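PDB 2FOK: FOKI restriction endonuclease from Planomicrobium okeanokoites, which recognises a specific DNA sequence and, as a metal-dependent type IIS restriction endonuclease, cleaves the duplex outside that site through a separate cleavage domain. Local coordinates for residues A[162-165]-A[166-170]; A[177-180]-A[181-184]. All blocks are in the same frame, centred on the assembly; numbering follows the deposited sequence.

Interaction 1 of 2, residues A[162-165]-A[166-170]; sequences AIRI and LTLLE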
loop_
_atom_site.group_PDB
_atom_site.type_symbol
_atom_site.label_atom_id
_atom_site.label_comp_id
_atom_site.label_asym_id
_atom_site.label_seq_id
_atom_site.Cartn_x
_atom_site.Cartn_y
_atom_site.Cartn_z
ATOM N N ALA A 162 -7.830 0.481 -12.152
ATOM C CA ALA A 162 -7.657 -0.348 -13.345
ATOM C C ALA A 162 -7.207 0.571 -14.469
ATOM O O ALA A 162 -6.294 0.252 -15.221
ATOM C CB ALA A 162 -8.969 -1.026 -13.717
ATOM N N ILE A 163 -7.851 1.726 -14.579
ATOM C CA ILE A 163 -7.464 2.683 -15.610
ATOM C C ILE A 163 -6.020 3.116 -15.368
ATOM O O ILE A 163 -5.261 3.302 -16.310
ATOM C CB ILE A 163 -8.390 3.920 -15.615
ATOM C CG1 ILE A 163 -9.803 3.499 -16.035
ATOM C CG2 ILE A 163 -7.850 4.984 -16.579
ATOM C CD1 ILE A 163 -9.848 2.597 -17.260
ATOM N N ARG A 164 -5.645 3.264 -14.099
ATOM C CA ARG A 164 -4.283 3.653 -13.743
ATOM C C ARG A 164 -3.296 2.555 -14.110
ATOM O O ARG A 164 -2.206 2.841 -14.589
ATOM C CB ARG A 164 -4.157 3.937 -12.245
ATOM C CG ARG A 164 -2.739 4.281 -11.826
ATOM C CD ARG A 164 -2.168 5.405 -12.706
ATOM N NE ARG A 164 -0.985 6.028 -12.115
ATOM C CZ ARG A 164 -0.346 7.077 -12.634
ATOM N NH1 ARG A 164 -0.769 7.630 -13.759
ATOM N NH2 ARG A 164 0.732 7.565 -12.033
ATOM N N ILE A 165 -3.660 1.301 -13.870
ATOM C CA ILE A 165 -2.756 0.218 -14.227
ATOM C C ILE A 165 -2.556 0.231 -15.752
ATOM O O ILE A 165 -1.446 0.004 -16.237
ATOM C CB ILE A 165 -3.301 -1.172 -13.774
ATOM C CG1 ILE A 165 -3.322 -1.259 -12.242
ATOM C CG2 ILE A 165 -2.416 -2.291 -14.320
ATOM C CD1 ILE A 165 -1.957 -1.514 -11.596
ATOM N N LEU A 166 -3.629 0.515 -16.496
ATOM C CA LEU A 166 -3.578 0.557 -17.963
ATOM C C LEU A 166 -2.727 1.705 -18.492
ATOM O O LEU A 166 -2.082 1.586 -19.529
ATOM C CB LEU A 166 -4.985 0.686 -18.540
ATOM C CG LEU A 166 -5.923 -0.517 -18.441
ATOM C CD1 LEU A 166 -7.113 -0.257 -19.357
ATOM C CD2 LEU A 166 -5.207 -1.816 -18.827
ATOM N N THR A 167 -2.743 2.825 -17.779
ATOM C CA THR A 167 -1.961 3.987 -18.174
ATOM C C THR A 167 -0.476 3.713 -17.999
ATOM O O THR A 167 0.343 4.173 -18.790
ATOM C CB THR A 167 -2.344 5.229 -17.336
ATOM O OG1 THR A 167 -3.742 5.508 -17.502
ATOM C CG2 THR A 167 -1.540 6.446 -17.779
ATOM N N LEU A 168 -0.136 2.949 -16.963
ATOM C CA LEU A 168 1.257 2.614 -16.668
ATOM C C LEU A 168 1.867 1.592 -17.623
ATOM O O LEU A 168 3.077 1.401 -17.635
ATOM C CB LEU A 168 1.375 2.091 -15.233
ATOM C CG LEU A 168 1.033 3.091 -14.128
ATOM C CD1 LEU A 168 0.968 2.397 -12.784
ATOM C CD2 LEU A 168 2.085 4.165 -14.110
ATOM N N LEU A 169 1.031 0.935 -18.417
ATOM C CA LEU A 169 1.517 -0.074 -19.353
ATOM C C LEU A 169 1.299 0.364 -20.806
ATOM O O LEU A 169 1.665 -0.346 -21.742
ATOM C CB LEU A 169 0.786 -1.400 -19.103
ATOM C CG LEU A 169 0.971 -2.130 -17.770
ATOM C CD1 LEU A 169 0.003 -3.293 -17.684
ATOM C CD2 LEU A 169 2.392 -2.649 -17.652
ATOM N N GLU A 170 0.727 1.553 -20.977
ATOM C CA GLU A 170 0.400 2.084 -22.295
ATOM C C GLU A 170 1.503 2.093 -23.353
ATOM O O GLU A 170 1.205 1.978 -24.550
ATOM C CB GLU A 170 -0.200 3.490 -22.155
ATOM C CG GLU A 170 0.742 4.551 -21.633
ATOM C CD GLU A 170 0.057 5.900 -21.488
ATOM O OE1 GLU A 170 -1.181 5.968 -21.668
ATOM O OE2 GLU A 170 0.753 6.895 -21.196
HETATM O O HOH W 1 -3.960 7.197 -14.927
#

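Interaction 2 of 2, residues A[177-180]-A[181-184]; sequences KFDL and GKNL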
loop_
_atom_site.group_PDB
_atom_site.type_symbol
_atom_site.label_atom_id
_atom_site.label_comp_id
_atom_site.label_asym_id
_atom_site.label_seq_id
_atom_site.Cartn_x
_atom_site.Cartn_y
_atom_site.Cartn_z
ATOM N N LYS A 177 4.565 -6.158 -10.292
ATOM C CA LYS A 177 3.607 -5.557 -9.374
ATOM C C LYS A 177 4.255 -4.433 -8.568
ATOM O O LYS A 177 3.575 -3.501 -8.119
ATOM C CB LYS A 177 3.092 -6.627 -8.423
ATOM C CG LYS A 177 4.210 -7.350 -7.671
ATOM C CD LYS A 177 3.655 -8.249 -6.577
ATOM C CE LYS A 177 4.253 -9.656 -6.659
ATOM N NZ LYS A 177 4.079 -10.416 -5.394
ATOM N N PHE A 178 5.573 -4.532 -8.384
ATOM C CA PHE A 178 6.339 -3.535 -7.628
ATOM C C PHE A 178 6.552 -2.259 -8.421
ATOM O O PHE A 178 6.488 -1.158 -7.858
ATOM C CB PHE A 178 7.716 -4.081 -7.228
ATOM C CG PHE A 178 7.671 -5.440 -6.614
ATOM C CD1 PHE A 178 7.422 -5.594 -5.254
ATOM C CD2 PHE A 178 7.880 -6.574 -7.396
ATOM C CE1 PHE A 178 7.382 -6.857 -4.683
ATOM C CE2 PHE A 178 7.840 -7.840 -6.829
ATOM C CZ PHE A 178 7.592 -7.981 -5.471
ATOM N N ASP A 179 6.833 -2.412 -9.714
ATOM C CA ASP A 179 7.058 -1.269 -10.609
ATOM C C ASP A 179 5.761 -0.545 -10.867
ATOM O O ASP A 179 5.748 0.616 -11.266
ATOM C CB ASP A 179 7.606 -1.731 -11.947
ATOM C CG ASP A 179 9.101 -1.648 -12.014
ATOM O OD1 ASP A 179 9.686 -1.064 -11.077
ATOM O OD2 ASP A 179 9.677 -2.173 -12.998
ATOM N N LEU A 180 4.664 -1.270 -10.680
ATOM C CA LEU A 180 3.331 -0.729 -10.866
ATOM C C LEU A 180 2.867 -0.176 -9.535
ATOM O O LEU A 180 2.350 0.935 -9.462
ATOM C CB LEU A 180 2.388 -1.835 -11.344
ATOM C CG LEU A 180 2.597 -2.209 -12.815
ATOM C CD1 LEU A 180 1.978 -3.575 -13.117
ATOM C CD2 LEU A 180 1.992 -1.130 -13.695
ATOM N N GLY A 181 3.090 -0.945 -8.475
ATOM C CA GLY A 181 2.674 -0.533 -7.144
ATOM C C GLY A 181 3.194 0.802 -6.656
ATOM O O GLY A 181 2.503 1.509 -5.931
ATOM N N LYS A 182 4.413 1.153 -7.049
ATOM C CA LYS A 182 5.024 2.407 -6.638
ATOM C C LYS A 182 4.318 3.647 -7.199
ATOM O O LYS A 182 4.508 4.764 -6.708
ATOM C CB LYS A 182 6.493 2.413 -7.055
ATOM C CG LYS A 182 6.720 2.035 -8.505
ATOM C CD LYS A 182 8.192 2.105 -8.857
ATOM C CE LYS A 182 8.380 2.146 -10.352
ATOM N NZ LYS A 182 9.102 3.365 -10.766
ATOM N N ASN A 183 3.503 3.449 -8.227
ATOM C CA ASN A 183 2.775 4.548 -8.844
ATOM C C ASN A 183 1.268 4.283 -8.799
ATOM O O ASN A 183 0.508 4.763 -9.641
ATOM C CB ASN A 183 3.250 4.722 -10.288
ATOM C CG ASN A 183 4.652 5.303 -10.374
ATOM O OD1 ASN A 183 4.942 6.343 -9.783
ATOM N ND2 ASN A 183 5.524 4.635 -11.110
ATOM N N LEU A 184 0.855 3.528 -7.784
ATOM C CA LEU A 184 -0.538 3.144 -7.594
ATOM C C LEU A 184 -1.085 3.614 -6.244
ATOM O O LEU A 184 -0.478 3.376 -5.191
ATOM C CB LEU A 184 -0.654 1.623 -7.709
ATOM C CG LEU A 184 -2.012 0.953 -7.485
ATOM C CD1 LEU A 184 -3.062 1.634 -8.342
ATOM C CD2 LEU A 184 -1.909 -0.527 -7.841
#

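Interaction 1 of 2, residues A[162-165]-A[166-170]
Arg164 and Leu168, one turn apart on helix 160-169, illustrate how an aliphatic branch can shield the flat face of a guanidinium group. Leu168 CD2 sits 4.0 Å above that plane, over its centre, and the two side chains cross obliquely. Arg164 comes to lie there because CG, opposite its own backbone N (chi1 177°), carries the chain along the helix, and the bend at chi2 (52°) keeps it from running straight out; NE probably donates to Asn183 O in the turn after helix 177-181. With an alanine in place of Leu168, this face of the guanidinium would probably lose its apolar cover and the arginine would be freer to turn.

Ile165 and Leu166 work on the buried side. Ile165 CG2 packs against Leu169 CD1 at 4.3 Å, one turn on, and its side chain continues to Ile230 and Leu234 of helix 222-236. Leu166 N gives a regular bond of 3.0 Å to Ala162 O, and Leu166 CG rests 3.3 Å from the same oxygen; its side chain also meets Val274 and Leu275 of helix 269-279.

Between these two faces, Thr167 doubles a backbone bond. Its OG1, beside the backbone N at chi1 -59°, donates to Ile163 O at 2.9 Å, while Thr167 N reaches that carbonyl oxygen from the opposite face of its plane at 3.0 Å. A water donates to OG1 at 3.1 Å and accepts a weak bond from Arg164 NH1. The hydroxyl thus gives its proton to the preceding turn and accepts one from water, and apolar contact and bonding together restrict the arginine's position.

Interaction 2 of 2, residues A[177-180]-A[181-184]
The short helix 177-181 ends in a type I beta turn running from Gly181 to Leu184, an example of a helix that passes directly into a tight turn. Two helical bonds lead into it: Gly181 N donates to Lys177 O at a short 2.6 Å, and Lys182 N to Phe178 O at 3.2 Å. The chain then shortens its step, for Asn183 N bonds to Leu180 O, three residues back, at 3.0 Å. Leu184 N closes the turn on Gly181 O.

The absence of a side chain at Gly181 matters here, since a beta carbon would fall 2.8 Å from Lys177 O.

Lys182 takes the crowded position for CG, between the backbone N and the carbonyl carbon (chi1 50°), which lays its methylenes back over the helix end. CG lies 3.3 Å from Phe178 O as well as near Asp179 O. Farther out, Lys182 CE comes closest to the aspartate at its backbone, 3.2 Å from Asp179 O, and runs beside the carboxylate, 3.5 Å from Asp179 OD1. The two side chains point the same way, but Lys182 NZ remains 4.5 Å from Asp179 OD1, too far for a salt bridge, though the opposite charges probably attract weakly.

At the other end, Lys177 CG lies over one face of the Phe178 ring, offset toward the rim, while Lys177 NZ pairs with Glu220. Phe178 leans on Leu200 of helix 197-205, Leu180 meets Phe265 of strand 258-267, and Leu180 and Leu184 both pack on Ala227 of helix 222-236.

How the interactions relate
Interaction 1, within helix 160-169, comes first along the chain, and interaction 2, at helix 177-181 and its turn, follows after the short strand 175-176. Their centres are 11 Å apart, and both belong to the second subdomain of the DNA-recognition region. They meet directly: the probable Arg164-Asn183 bond joins them, Leu168 CB packs 3.6 Å from Leu180 CD2, and Ile165 CD1 approaches Leu184 CD2 at 3.9 Å. Helix 222-236 touches both. Two successive local elements thereby share one apolar core, so the helix and the following turn pack as neighbours within a subdomain whose family belongs to the helix-turn-helix clan.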